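Local coordinates for protein DnaJ homolog subfamily C member 10 (Mus musculus, PDB 3APQ) that reduces disulfide bonds in the endoplasmic reticulum, serving both the correct folding of proteins and the degradation of misfolded ones, at residues Val54-Asp59 with Cys154-Met159; Ile100-Arg105 with Glu115-Asn120; Arg137-Glu142 with Glu191-Phe196; Leu172-Ser177 with Met198-Ser203. One frame throughout, in Å; residues are numbered along the deposited sequence. Where two conformers were deposited one is given.

In the fold
Contact 1 is the one that joins two domains, the J domain and the first thioredoxin domain; contacts 2, 3 and 4 all lie within the thioredoxin fold. Contact 2 touches contact 1 through the salt bridge from Arg105 to Glu58, their centres about 15 Å apart. Contacts 2 and 4 meet inside the central sheet, where strands 117-122 and 171-175 are neighbours, and their centres are about 12 Å apart. Contacts 3 and 4 share helix 190-202. Phe118 of contact 2 packs on Phe139, Leu193 and Phe196 of contact 3. Of the redox-active pair, Cys126 lies just before helix 127-142 and Cys129 in its first turn, after strand 117-122.

Contact 1. Residues Val54-Asp59 with Cys154-Met159; sequences VLKDED and CGDDRM. Unlike the reference sequence in segment 54-59: Asp59 (reference His).
Lys56 of the J domain reaches across to Asp156 of the first thioredoxin domain, and this single pair makes the whole contact between 54-59 and 154-159. NZ of Lys56 stands 3.4 Å from OD1 of Asp156, a salt bridge whose hydrogen bond is weak. The other carboxylate oxygen, OD2 of Asp156, lies farther from the same NZ, at 4.1 Å, so the ammonium group favours one oxygen and does not straddle the two. A long, flexible lysine suits a junction between domains, since its methylenes can span the distance while the charge reaches the short aspartate. Its chain stays extended through chi2 and chi3 and bends only at chi4 (66°), which turns NZ aside at the tip. With only 84 Å² buried at the surface, solvent probably screens much of the attraction.

Further out, both charged residues sit in turns just ahead of a helix. Lys56 follows helix 41-55, and the next residue, Asp57, is the N-cap of helix 58-67, its OD2 accepting a hydrogen bond from the backbone N of Leu60. On the thioredoxin side, Asp157 plays the same part for helix 158-163. Cys154, two residues before Asp156, is tied by a disulfide to Cys161, which pins this turn against the helix that follows. Another salt bridge between the domains, from Glu58 to Arg105, lies farther along the same segment. Within the turn of the J domain, the backbone N of Asp57 donates to O of Val54 at 3.2 Å.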
loop_
_atom_site.group_PDB
_atom_site.type_symbol
_atom_site.label_atom_id
_atom_site.label_comp_id
_atom_site.label_asym_id
_atom_site.label_seq_id
_atom_site.Cartn_x
_atom_site.Cartn_y
_atom_site.Cartn_z
ATOM N N VAL A 54 -14.076 -4.180 2.423
ATOM C CA VAL A 54 -14.731 -3.081 3.122
ATOM C C VAL A 54 -13.701 -2.387 4.065
ATOM O O VAL A 54 -13.537 -1.153 4.048
ATOM C CB VAL A 54 -16.002 -3.538 3.860
ATOM C CG1 VAL A 54 -16.414 -2.461 4.937
ATOM C CG2 VAL A 54 -17.131 -3.816 2.830
ATOM N N LEU A 55 -12.963 -3.183 4.805
ATOM C CA LEU A 55 -12.065 -2.640 5.828
ATOM C C LEU A 55 -10.896 -1.915 5.174
ATOM O O LEU A 55 -10.392 -0.962 5.736
ATOM C CB LEU A 55 -11.584 -3.735 6.760
ATOM C CG LEU A 55 -12.617 -4.407 7.641
ATOM C CD1 LEU A 55 -11.856 -5.420 8.529
ATOM C CD2 LEU A 55 -13.391 -3.354 8.462
ATOM N N LYS A 56 -10.491 -2.339 3.978
ATOM C CA LYS A 56 -9.370 -1.685 3.291
ATOM C C LYS A 56 -9.638 -0.262 2.865
ATOM O O LYS A 56 -8.706 0.464 2.602
ATOM C CB LYS A 56 -8.903 -2.481 2.028
ATOM C CG LYS A 56 -9.789 -2.318 0.805
ATOM C CD LYS A 56 -9.180 -3.062 -0.401
ATOM C CE LYS A 56 -9.547 -2.461 -1.752
ATOM N NZ LYS A 56 -9.030 -1.078 -2.077
ATOM N N ASP A 57 -10.890 0.145 2.769
ATOM C CA ASP A 57 -11.193 1.459 2.235
ATOM C C ASP A 57 -11.621 2.358 3.384
ATOM O O ASP A 57 -12.529 1.993 4.141
ATOM C CB ASP A 57 -12.339 1.303 1.250
ATOM C CG ASP A 57 -12.822 2.623 0.695
ATOM O OD1 ASP A 57 -12.543 2.851 -0.487
ATOM O OD2 ASP A 57 -13.474 3.427 1.397
ATOM N N GLU A 58 -10.996 3.524 3.528
ATOM C CA GLU A 58 -11.321 4.368 4.698
ATOM C C GLU A 58 -12.794 4.748 4.827
ATOM O O GLU A 58 -13.350 4.658 5.934
ATOM C CB GLU A 58 -10.474 5.634 4.797
ATOM C CG GLU A 58 -11.093 6.612 5.855
ATOM C CD GLU A 58 -10.288 7.867 6.075
ATOM O OE1 GLU A 58 -10.263 8.721 5.153
ATOM O OE2 GLU A 58 -9.695 7.998 7.176
ATOM N N ASP A 59 -13.420 5.167 3.721
ATOM C CA ASP A 59 -14.835 5.547 3.754
ATOM C C ASP A 59 -15.744 4.383 4.133
ATOM O O ASP A 59 -16.679 4.525 4.925
ATOM C CB ASP A 59 -15.286 6.102 2.391
ATOM C CG ASP A 59 -14.812 7.504 2.163
ATOM O OD1 ASP A 59 -15.665 8.425 2.236
ATOM O OD2 ASP A 59 -13.590 7.697 1.936
ATOM N N CYS A 154 -1.076 2.468 -6.256
ATOM C CA CYS A 154 -2.062 3.002 -7.190
ATOM C C CYS A 154 -3.170 2.035 -7.541
ATOM O O CYS A 154 -4.226 2.493 -7.975
ATOM C CB CYS A 154 -1.432 3.538 -8.467
ATOM S SG CYS A 154 -0.226 4.817 -8.109
ATOM N N GLY A 155 -2.967 0.734 -7.353
ATOM C CA GLY A 155 -4.093 -0.214 -7.533
ATOM C C GLY A 155 -5.224 0.038 -6.588
ATOM O O GLY A 155 -6.417 -0.109 -6.941
ATOM N N ASP A 156 -4.892 0.443 -5.380
ATOM C CA ASP A 156 -5.906 0.765 -4.383
ATOM C C ASP A 156 -6.496 2.182 -4.441
ATOM O O ASP A 156 -7.554 2.414 -3.857
ATOM C CB ASP A 156 -5.364 0.468 -2.988
ATOM C CG ASP A 156 -5.438 -1.031 -2.628
ATOM O OD1 ASP A 156 -5.994 -1.858 -3.396
ATOM O OD2 ASP A 156 -4.929 -1.371 -1.559
ATOM N N ASP A 157 -5.828 3.136 -5.115
ATOM C CA ASP A 157 -6.395 4.481 -5.298
ATOM C C ASP A 157 -5.936 5.151 -6.584
ATOM O O ASP A 157 -4.978 5.935 -6.594
ATOM C CB ASP A 157 -6.025 5.351 -4.117
ATOM C CG ASP A 157 -6.871 6.637 -4.028
ATOM O OD1 ASP A 157 -7.451 7.082 -5.040
ATOM O OD2 ASP A 157 -6.902 7.223 -2.945
ATOM N N ARG A 158 -6.645 4.862 -7.667
ATOM C CA ARG A 158 -6.207 5.294 -8.991
ATOM C C ARG A 158 -6.262 6.786 -9.097
ATOM O O ARG A 158 -5.414 7.397 -9.744
ATOM C CB ARG A 158 -7.081 4.668 -10.084
ATOM C CG ARG A 158 -6.919 3.157 -10.123
ATOM C CD ARG A 158 -5.619 2.742 -10.725
ATOM N NE ARG A 158 -5.462 1.275 -10.731
ATOM C CZ ARG A 158 -4.336 0.650 -11.047
ATOM N NH1 ARG A 158 -3.255 1.340 -11.373
ATOM N NH2 ARG A 158 -4.278 -0.679 -11.013
ATOM N N MET A 159 -7.267 7.357 -8.447
ATOM C CA MET A 159 -7.487 8.775 -8.609
ATOM C C MET A 159 -6.402 9.591 -7.879
ATOM O O MET A 159 -5.929 10.604 -8.439
ATOM C CB MET A 159 -8.944 9.110 -8.309
ATOM C CG MET A 159 -9.878 8.449 -9.363
ATOM S SD MET A 159 -9.789 9.203 -11.017
ATOM C CE MET A 159 -8.727 8.066 -11.927
#

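Contact 2. Residues Ile100-Arg105 with Glu115-Asn120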
loop_
_atom_site.group_PDB
_atom_site.type_symbol
_atom_site.label_atom_id
_atom_site.label_comp_id
_atom_site.label_asym_id
_atom_site.label_seq_id
_atom_site.Cartn_x
_atom_site.Cartn_y
_atom_site.Cartn_z
ATOM N N ILE A 100 7.034 3.640 4.548
ATOM C CA ILE A 100 5.645 3.772 4.991
ATOM C C ILE A 100 4.719 3.687 3.768
ATOM O O ILE A 100 4.907 4.419 2.798
ATOM C CB ILE A 100 5.419 5.155 5.704
ATOM C CG1 ILE A 100 6.407 5.433 6.869
ATOM C CG2 ILE A 100 3.947 5.346 6.118
ATOM C CD1 ILE A 100 6.658 4.282 7.802
ATOM N N THR A 101 3.736 2.771 3.794
ATOM C CA THR A 101 2.778 2.685 2.686
ATOM C C THR A 101 1.624 3.605 3.020
ATOM O O THR A 101 0.978 3.449 4.070
ATOM C CB THR A 101 2.292 1.254 2.508
ATOM O OG1 THR A 101 3.413 0.473 2.118
ATOM C CG2 THR A 101 1.210 1.148 1.420
ATOM N N LEU A 102 1.418 4.594 2.156
ATOM C CA LEU A 102 0.530 5.725 2.473
ATOM C C LEU A 102 -0.755 5.528 1.697
ATOM O O LEU A 102 -0.716 5.315 0.479
ATOM C CB LEU A 102 1.160 7.045 2.003
ATOM C CG LEU A 102 2.465 7.401 2.736
ATOM C CD1 LEU A 102 3.284 8.405 1.842
ATOM C CD2 LEU A 102 2.094 8.002 4.124
ATOM N N GLU A 103 -1.875 5.627 2.405
ATOM C CA GLU A 103 -3.173 5.796 1.766
ATOM C C GLU A 103 -3.501 7.287 1.626
ATOM O O GLU A 103 -2.777 8.090 2.139
ATOM C CB GLU A 103 -4.233 5.017 2.551
ATOM C CG GLU A 103 -4.075 3.453 2.280
ATOM C CD GLU A 103 -3.161 2.734 3.332
ATOM O OE1 GLU A 103 -3.144 3.206 4.494
ATOM O OE2 GLU A 103 -2.514 1.678 3.051
ATOM N N ARG A 104 -4.607 7.663 0.966
ATOM C CA ARG A 104 -4.870 9.101 0.670
ATOM C C ARG A 104 -4.730 10.073 1.872
ATOM O O ARG A 104 -4.016 11.086 1.773
ATOM C CB ARG A 104 -6.233 9.260 -0.004
ATOM C CG ARG A 104 -6.779 10.690 -0.100
ATOM C CD ARG A 104 -6.038 11.591 -1.132
ATOM N NE ARG A 104 -6.730 12.894 -1.269
ATOM C CZ ARG A 104 -7.784 13.153 -2.071
ATOM N NH1 ARG A 104 -8.296 12.206 -2.857
ATOM N NH2 ARG A 104 -8.337 14.371 -2.088
ATOM N N ARG A 105 -5.365 9.776 3.016
ATOM C CA ARG A 105 -5.334 10.754 4.153
ATOM C C ARG A 105 -3.893 10.986 4.614
ATOM O O ARG A 105 -3.430 12.122 4.804
ATOM C CB ARG A 105 -6.171 10.217 5.311
ATOM C CG ARG A 105 -6.278 11.144 6.509
ATOM C CD ARG A 105 -7.443 10.695 7.436
ATOM N NE ARG A 105 -8.742 10.913 6.770
ATOM C CZ ARG A 105 -9.368 12.098 6.642
ATOM N NH1 ARG A 105 -8.850 13.220 7.157
ATOM N NH2 ARG A 105 -10.536 12.166 6.002
ATOM N N GLU A 115 7.823 17.788 6.067
ATOM C CA GLU A 115 8.920 16.816 6.077
ATOM C C GLU A 115 9.248 16.437 4.655
ATOM O O GLU A 115 8.368 16.482 3.789
ATOM C CB GLU A 115 8.455 15.589 6.825
ATOM C CG GLU A 115 8.458 15.742 8.313
ATOM C CD GLU A 115 8.081 14.416 9.017
ATOM O OE1 GLU A 115 6.927 14.273 9.468
ATOM O OE2 GLU A 115 8.915 13.502 9.108
ATOM N N LEU A 116 10.486 16.046 4.399
ATOM C CA LEU A 116 10.885 15.649 3.049
ATOM C C LEU A 116 10.477 14.160 2.819
ATOM O O LEU A 116 10.889 13.303 3.593
ATOM C CB LEU A 116 12.390 15.819 2.886
ATOM C CG LEU A 116 13.000 15.298 1.571
ATOM C CD1 LEU A 116 12.427 16.128 0.434
ATOM C CD2 LEU A 116 14.502 15.367 1.525
ATOM N N TRP A 117 9.653 13.903 1.817
ATOM C CA TRP A 117 9.177 12.530 1.527
ATOM C C TRP A 117 9.584 12.112 0.130
ATOM O O TRP A 117 9.370 12.877 -0.851
ATOM C CB TRP A 117 7.663 12.493 1.594
ATOM C CG TRP A 117 7.122 12.333 2.971
ATOM C CD1 TRP A 117 6.805 13.335 3.873
ATOM C CD2 TRP A 117 6.782 11.091 3.616
ATOM N NE1 TRP A 117 6.271 12.768 5.030
ATOM C CE2 TRP A 117 6.272 11.406 4.908
ATOM C CE3 TRP A 117 6.883 9.747 3.236
ATOM C CZ2 TRP A 117 5.834 10.416 5.819
ATOM C CZ3 TRP A 117 6.444 8.762 4.141
ATOM C CH2 TRP A 117 5.952 9.113 5.429
ATOM N N PHE A 118 10.074 10.892 -0.029
ATOM C CA PHE A 118 10.379 10.368 -1.337
ATOM C C PHE A 118 9.510 9.126 -1.475
ATOM O O PHE A 118 9.637 8.181 -0.660
ATOM C CB PHE A 118 11.860 10.002 -1.324
ATOM C CG PHE A 118 12.438 9.611 -2.675
ATOM C CD1 PHE A 118 13.706 9.055 -2.708
ATOM C CD2 PHE A 118 11.781 9.879 -3.910
ATOM C CE1 PHE A 118 14.316 8.722 -3.943
ATOM C CE2 PHE A 118 12.367 9.541 -5.121
ATOM C CZ PHE A 118 13.644 8.954 -5.150
ATOM N N VAL A 119 8.583 9.189 -2.430
ATOM C CA VAL A 119 7.501 8.226 -2.555
ATOM C C VAL A 119 7.545 7.460 -3.897
ATOM O O VAL A 119 7.711 8.049 -4.976
ATOM C CB VAL A 119 6.139 8.953 -2.422
ATOM C CG1 VAL A 119 4.939 7.943 -2.594
ATOM C CG2 VAL A 119 6.087 9.660 -1.068
ATOM N N ASN A 120 7.412 6.142 -3.785
ATOM C CA ASN A 120 7.357 5.225 -4.902
ATOM C C ASN A 120 5.893 4.926 -5.159
ATOM O O ASN A 120 5.242 4.261 -4.315
ATOM C CB ASN A 120 8.089 3.938 -4.519
ATOM C CG ASN A 120 7.955 2.842 -5.554
ATOM O OD1 ASN A 120 7.356 3.033 -6.612
ATOM N ND2 ASN A 120 8.571 1.700 -5.274
#
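The edge strand 100-101 of the thioredoxin sheet, with the residues leading out of it, packs on the central strand 117-122 through Ile100, Leu102, Trp117 and Val119. No hydrogen bond crosses between the two segments. Trp117 is the broad piece: its six-membered ring makes the contacts with 100-105, and CH2 meets CG1 of Ile100 at 4.0 Å. That methylene comes in at the edge of the indole, near its plane. Leu102 comes from a different direction, CD1 standing 3.9 Å from CZ3 of Trp117 and obliquely placed to the ring.

The spacing follows from the strand order of the thioredoxin fold, in which strand 148-153 lies between these two, bonded through its backbone to Ile100 and Leu102. The closest CA atoms, those of Leu102 and Val119, are therefore 9.0 Å apart, and large side chains must meet over the intervening strand. A tryptophan has the length for this, while the branched isoleucine and leucine pack against its six-membered ring from two directions. The indole is carried there with CG beside the backbone N (chi1 -83°). CD1 of Leu102 also touches CG2 of Val119, at 4.2 Å.

Contact 3. Residues Arg137-Glu142 with Glu191-Phe196; sequences REFAKE and ESLVAF
Helices 137-142 and 191-196 run in broadly the same direction, crossing at -40° with their short axes 9.6 Å apart, and their CA atoms come nearest at Phe139 and Val194, 6.6 Å. Phe139 fills the space between them. Over one face of its ring sits CB of Leu193, a CH-pi contact 3.9 Å from the centroid, displaced toward CD1. Val194 takes the edge instead: CG2 lies near the ring plane, 3.7 Å from CD1 of Phe139. The phenyl group is swung out toward the partner helix by a first torsion that puts CG anti to N (chi1 157°).

Both helices cover the same face of the central sheet in the thioredoxin fold, and helix 127-142 carries Cys129 in its first turn, with its redox partner Cys126 just ahead of it. Phenylalanine suits the seam because it can touch the neighbouring helix and also Ile149 of the sheet beneath. With a serine at this position, CB of Leu193 would lose the ring face it rests on, and a gap would probably open between the two helices.

At the outer margin Glu142 crosses Val194 at about a right angle, its CD 3.9 Å from CG2 of that valine, while its OE1 makes a long, weak ion pair with Lys190.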
loop_
_atom_site.group_PDB
_atom_site.type_symbol
_atom_site.label_atom_id
_atom_site.label_comp_id
_atom_site.label_asym_id
_atom_site.label_seq_id
_atom_site.Cartn_x
_atom_site.Cartn_y
_atom_site.Cartn_z
ATOM N N ARG A 137 13.781 -1.146 -1.033
ATOM C CA ARG A 137 13.944 -1.599 0.353
ATOM C C ARG A 137 15.380 -1.366 0.870
ATOM O O ARG A 137 15.563 -0.914 1.993
ATOM C CB ARG A 137 13.679 -3.100 0.463
ATOM C CG ARG A 137 12.226 -3.505 0.195
ATOM C CD ARG A 137 12.134 -5.029 0.193
ATOM N NE ARG A 137 10.738 -5.360 -0.070
ATOM C CZ ARG A 137 10.316 -6.031 -1.129
ATOM N NH1 ARG A 137 11.207 -6.583 -1.980
ATOM N NH2 ARG A 137 8.997 -6.196 -1.305
ATOM N N GLU A 138 16.390 -1.677 0.033
ATOM C CA GLU A 138 17.797 -1.509 0.430
ATOM C C GLU A 138 18.113 -0.013 0.603
ATOM O O GLU A 138 18.797 0.402 1.569
ATOM C CB GLU A 138 18.752 -2.162 -0.610
ATOM C CG GLU A 138 20.257 -1.935 -0.267
ATOM C CD GLU A 138 21.246 -2.468 -1.341
ATOM O OE1 GLU A 138 20.908 -2.445 -2.564
ATOM O OE2 GLU A 138 22.372 -2.864 -0.940
ATOM N N PHE A 139 17.588 0.792 -0.320
ATOM C CA PHE A 139 17.764 2.243 -0.251
ATOM C C PHE A 139 17.131 2.796 1.043
ATOM O O PHE A 139 17.743 3.623 1.761
ATOM C CB PHE A 139 17.123 2.854 -1.513
ATOM C CG PHE A 139 16.731 4.285 -1.372
ATOM C CD1 PHE A 139 17.694 5.271 -1.274
ATOM C CD2 PHE A 139 15.401 4.650 -1.345
ATOM C CE1 PHE A 139 17.320 6.610 -1.152
ATOM C CE2 PHE A 139 15.029 5.967 -1.191
ATOM C CZ PHE A 139 16.012 6.957 -1.098
ATOM N N ALA A 140 15.895 2.366 1.329
ATOM C CA ALA A 140 15.184 2.858 2.521
ATOM C C ALA A 140 15.952 2.548 3.811
ATOM O O ALA A 140 15.993 3.368 4.741
ATOM C CB ALA A 140 13.695 2.307 2.598
ATOM N N LYS A 141 16.630 1.413 3.860
ATOM C CA LYS A 141 17.477 1.125 5.020
ATOM C C LYS A 141 18.663 2.043 5.089
ATOM O O LYS A 141 19.062 2.470 6.176
ATOM C CB LYS A 141 18.006 -0.287 4.956
ATOM C CG LYS A 141 16.890 -1.310 5.036
ATOM C CD LYS A 141 17.413 -2.517 4.409
ATOM C CE LYS A 141 17.494 -3.592 5.381
ATOM N NZ LYS A 141 16.266 -4.312 5.063
ATOM N N GLU A 142 19.233 2.331 3.929
ATOM C CA GLU A 142 20.474 3.124 3.922
ATOM C C GLU A 142 20.258 4.555 4.393
ATOM O O GLU A 142 21.067 5.096 5.157
ATOM C CB GLU A 142 21.108 3.093 2.524
ATOM C CG GLU A 142 22.301 3.970 2.416
ATOM C CD GLU A 142 23.358 3.427 1.471
ATOM O OE1 GLU A 142 23.210 2.286 0.950
ATOM O OE2 GLU A 142 24.322 4.173 1.224
ATOM N N GLU A 191 22.657 3.331 -5.459
ATOM C CA GLU A 191 23.543 4.506 -5.288
ATOM C C GLU A 191 22.926 5.769 -5.929
ATOM O O GLU A 191 22.996 6.867 -5.351
ATOM C CB GLU A 191 24.992 4.208 -5.698
ATOM C CG GLU A 191 25.502 2.874 -5.090
ATOM C CD GLU A 191 25.269 1.589 -5.994
ATOM O OE1 GLU A 191 24.132 1.242 -6.543
ATOM O OE2 GLU A 191 26.304 0.889 -6.140
ATOM N N SER A 192 22.261 5.601 -7.068
ATOM C CA SER A 192 21.547 6.719 -7.707
ATOM C C SER A 192 20.412 7.276 -6.846
ATOM O O SER A 192 20.229 8.483 -6.762
ATOM C CB SER A 192 20.981 6.299 -9.070
ATOM O OG SER A 192 20.078 7.276 -9.598
ATOM N N LEU A 193 19.627 6.384 -6.236
ATOM C CA LEU A 193 18.524 6.796 -5.335
ATOM C C LEU A 193 19.079 7.549 -4.141
ATOM O O LEU A 193 18.594 8.642 -3.805
ATOM C CB LEU A 193 17.716 5.567 -4.900
ATOM C CG LEU A 193 16.901 4.929 -6.042
ATOM C CD1 LEU A 193 16.382 3.504 -5.632
ATOM C CD2 LEU A 193 15.655 5.772 -6.415
ATOM N N VAL A 194 20.145 7.010 -3.553
ATOM C CA VAL A 194 20.806 7.647 -2.392
ATOM C C VAL A 194 21.323 9.047 -2.747
ATOM O O VAL A 194 21.003 9.996 -2.043
ATOM C CB VAL A 194 21.925 6.816 -1.834
ATOM C CG1 VAL A 194 22.705 7.618 -0.771
ATOM C CG2 VAL A 194 21.371 5.489 -1.204
ATOM N N ALA A 195 22.031 9.167 -3.886
ATOM C CA ALA A 195 22.612 10.455 -4.345
ATOM C C ALA A 195 21.513 11.467 -4.643
ATOM O O ALA A 195 21.637 12.662 -4.363
ATOM C CB ALA A 195 23.458 10.242 -5.567
ATOM N N PHE A 196 20.410 10.984 -5.175
ATOM C CA PHE A 196 19.284 11.871 -5.424
ATOM C C PHE A 196 18.621 12.322 -4.125
ATOM O O PHE A 196 18.337 13.507 -3.980
ATOM C CB PHE A 196 18.266 11.202 -6.343
ATOM C CG PHE A 196 17.002 11.983 -6.558
ATOM C CD1 PHE A 196 16.920 12.970 -7.539
ATOM C CD2 PHE A 196 15.862 11.659 -5.846
ATOM C CE1 PHE A 196 15.717 13.669 -7.767
ATOM C CE2 PHE A 196 14.636 12.340 -6.061
ATOM C CZ PHE A 196 14.549 13.330 -7.017
#

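Contact 4. Residues Leu172-Ser177 with Met198-Ser203; sequences LFIFRS and MQHVRS
Ile174 has CG1 anti to the backbone N (chi1 -164°), which leaves CG2 between N and the carbonyl carbon, while the ring of His200 stands upright to its own CA-CB-CG plane (chi2 90°); together these torsions set a methyl over the face of an imidazole. CG2 of Ile174 is 3.8 Å from the centroid of the His200 ring and only 7° off its normal, a CH-pi contact almost exactly over the centre. The other branch reaches past the ring to its stem, CD1 of Ile174 lying 3.8 Å from CB of His200.

In the thioredoxin fold this is where the C-terminal helix 190-202 lies across strand 171-175. A beta-branched isoleucine suits the strand and offers two methyl-bearing arms to the helix, and the flat histidine can present a face to them while its ND1 is hydrogen-bonded to O of Phe196, a bond that restrains the ring's rotation. Putting a glycine in place of His200 would probably strip the imidazole face from CG2 of Ile174 and leave O of Phe196 without its ND1 partner.

Arg176, just past the strand, bends at chi2 and chi3, which brings NH2 near the C-terminal end of the helix, 3.8 Å from O of Ser203. O of His200 lies 4.0 Å from the same NH2, at the edge of the guanidinium near its plane.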
loop_
_atom_site.group_PDB
_atom_site.type_symbol
_atom_site.label_atom_id
_atom_site.label_comp_id
_atom_site.label_asym_id
_atom_site.label_seq_id
_atom_site.Cartn_x
_atom_site.Cartn_y
_atom_site.Cartn_z
ATOM N N LEU A 172 8.577 7.772 -9.201
ATOM C CA LEU A 172 9.180 8.137 -7.921
ATOM C C LEU A 172 9.277 9.668 -7.844
ATOM O O LEU A 172 9.857 10.309 -8.730
ATOM C CB LEU A 172 10.583 7.526 -7.732
ATOM C CG LEU A 172 10.905 6.042 -8.069
ATOM C CD1 LEU A 172 12.242 5.527 -7.558
ATOM C CD2 LEU A 172 9.850 5.027 -7.793
ATOM N N PHE A 173 8.697 10.237 -6.794
ATOM C CA PHE A 173 8.634 11.700 -6.671
ATOM C C PHE A 173 9.069 12.083 -5.292
ATOM O O PHE A 173 8.700 11.418 -4.295
ATOM C CB PHE A 173 7.207 12.185 -6.822
ATOM C CG PHE A 173 6.717 12.272 -8.248
ATOM C CD1 PHE A 173 6.963 13.437 -9.013
ATOM C CD2 PHE A 173 5.983 11.235 -8.822
ATOM C CE1 PHE A 173 6.480 13.558 -10.349
ATOM C CE2 PHE A 173 5.489 11.351 -10.151
ATOM C CZ PHE A 173 5.752 12.505 -10.910
ATOM N N ILE A 174 9.799 13.185 -5.203
ATOM C CA ILE A 174 10.143 13.702 -3.889
ATOM C C ILE A 174 9.299 14.958 -3.587
ATOM O O ILE A 174 9.035 15.792 -4.488
ATOM C CB ILE A 174 11.660 13.822 -3.768
ATOM C CG1 ILE A 174 12.088 13.977 -2.324
ATOM C CG2 ILE A 174 12.192 14.939 -4.633
ATOM C CD1 ILE A 174 13.543 13.496 -2.067
ATOM N N PHE A 175 8.801 15.050 -2.350
ATOM C CA PHE A 175 7.819 16.104 -1.982
ATOM C C PHE A 175 8.291 16.814 -0.714
ATOM O O PHE A 175 8.835 16.193 0.219
ATOM C CB PHE A 175 6.443 15.487 -1.617
ATOM C CG PHE A 175 5.753 14.755 -2.726
ATOM C CD1 PHE A 175 4.868 15.434 -3.577
ATOM C CD2 PHE A 175 5.960 13.375 -2.907
ATOM C CE1 PHE A 175 4.174 14.764 -4.629
ATOM C CE2 PHE A 175 5.294 12.689 -3.953
ATOM C CZ PHE A 175 4.408 13.407 -4.838
ATOM N N ARG A 176 8.040 18.117 -0.641
ATOM C CA ARG A 176 8.090 18.795 0.652
ATOM C C ARG A 176 7.118 19.983 0.612
ATOM O O ARG A 176 7.178 20.793 -0.321
ATOM C CB ARG A 176 9.501 19.263 1.004
ATOM C CG ARG A 176 9.651 19.663 2.492
ATOM C CD ARG A 176 10.625 20.797 2.704
ATOM N NE ARG A 176 11.608 20.893 1.625
ATOM C CZ ARG A 176 12.834 20.368 1.653
ATOM N NH1 ARG A 176 13.263 19.677 2.718
ATOM N NH2 ARG A 176 13.639 20.528 0.596
ATOM N N SER A 177 6.230 20.063 1.607
ATOM C CA SER A 177 5.331 21.208 1.733
ATOM C C SER A 177 5.990 22.513 1.280
ATOM O O SER A 177 7.122 22.822 1.667
ATOM C CB SER A 177 4.870 21.379 3.182
ATOM O OG SER A 177 3.906 22.410 3.238
ATOM N N MET A 198 19.821 12.380 -1.170
ATOM C CA MET A 198 20.743 13.155 -0.351
ATOM C C MET A 198 20.941 14.572 -0.867
ATOM O O MET A 198 21.146 15.484 -0.064
ATOM C CB MET A 198 22.091 12.455 -0.254
ATOM C CG MET A 198 22.074 11.230 0.621
ATOM S SD MET A 198 21.495 11.530 2.289
ATOM C CE MET A 198 22.897 12.533 2.855
ATOM N N GLN A 199 20.903 14.809 -2.178
ATOM C CA GLN A 199 20.896 16.226 -2.567
ATOM C C GLN A 199 19.675 16.968 -2.027
ATOM O O GLN A 199 19.772 18.108 -1.645
ATOM C CB GLN A 199 21.125 16.470 -4.072
ATOM C CG GLN A 199 19.978 16.170 -4.939
ATOM C CD GLN A 199 20.386 16.154 -6.406
ATOM O OE1 GLN A 199 20.046 17.061 -7.149
ATOM N NE2 GLN A 199 21.136 15.123 -6.820
ATOM N N HIS A 200 18.523 16.305 -1.938
ATOM C CA HIS A 200 17.357 16.999 -1.461
ATOM C C HIS A 200 17.395 17.167 0.054
ATOM O O HIS A 200 16.898 18.172 0.578
ATOM C CB HIS A 200 16.069 16.280 -1.933
ATOM C CG HIS A 200 15.737 16.563 -3.362
ATOM N ND1 HIS A 200 16.199 15.785 -4.396
ATOM C CD2 HIS A 200 15.067 17.588 -3.934
ATOM C CE1 HIS A 200 15.816 16.312 -5.548
ATOM N NE2 HIS A 200 15.105 17.391 -5.293
ATOM N N VAL A 201 17.948 16.182 0.759
ATOM C CA VAL A 201 18.125 16.273 2.222
ATOM C C VAL A 201 19.028 17.494 2.537
ATOM O O VAL A 201 18.684 18.311 3.410
ATOM C CB VAL A 201 18.770 14.989 2.819
ATOM C CG1 VAL A 201 19.285 15.238 4.235
ATOM C CG2 VAL A 201 17.766 13.784 2.808
ATOM N N ARG A 202 20.145 17.599 1.804
ATOM C CA ARG A 202 21.127 18.695 1.930
ATOM C C ARG A 202 20.523 20.065 1.679
ATOM O O ARG A 202 20.747 20.990 2.460
ATOM C CB ARG A 202 22.267 18.526 0.938
ATOM C CG ARG A 202 23.218 17.411 1.246
ATOM C CD ARG A 202 24.229 17.359 0.116
ATOM N NE ARG A 202 25.145 18.491 0.213
ATOM C CZ ARG A 202 26.006 18.641 1.212
ATOM N NH1 ARG A 202 26.044 17.733 2.192
ATOM N NH2 ARG A 202 26.811 19.692 1.241
ATOM N N SER A 203 19.793 20.212 0.575
ATOM C CA SER A 203 19.017 21.429 0.371
ATOM C C SER A 203 18.111 21.434 1.553
ATOM O O SER A 203 17.308 20.527 1.748
ATOM C CB SER A 203 18.159 21.364 -0.883
ATOM O OG SER A 203 18.960 21.060 -2.006
#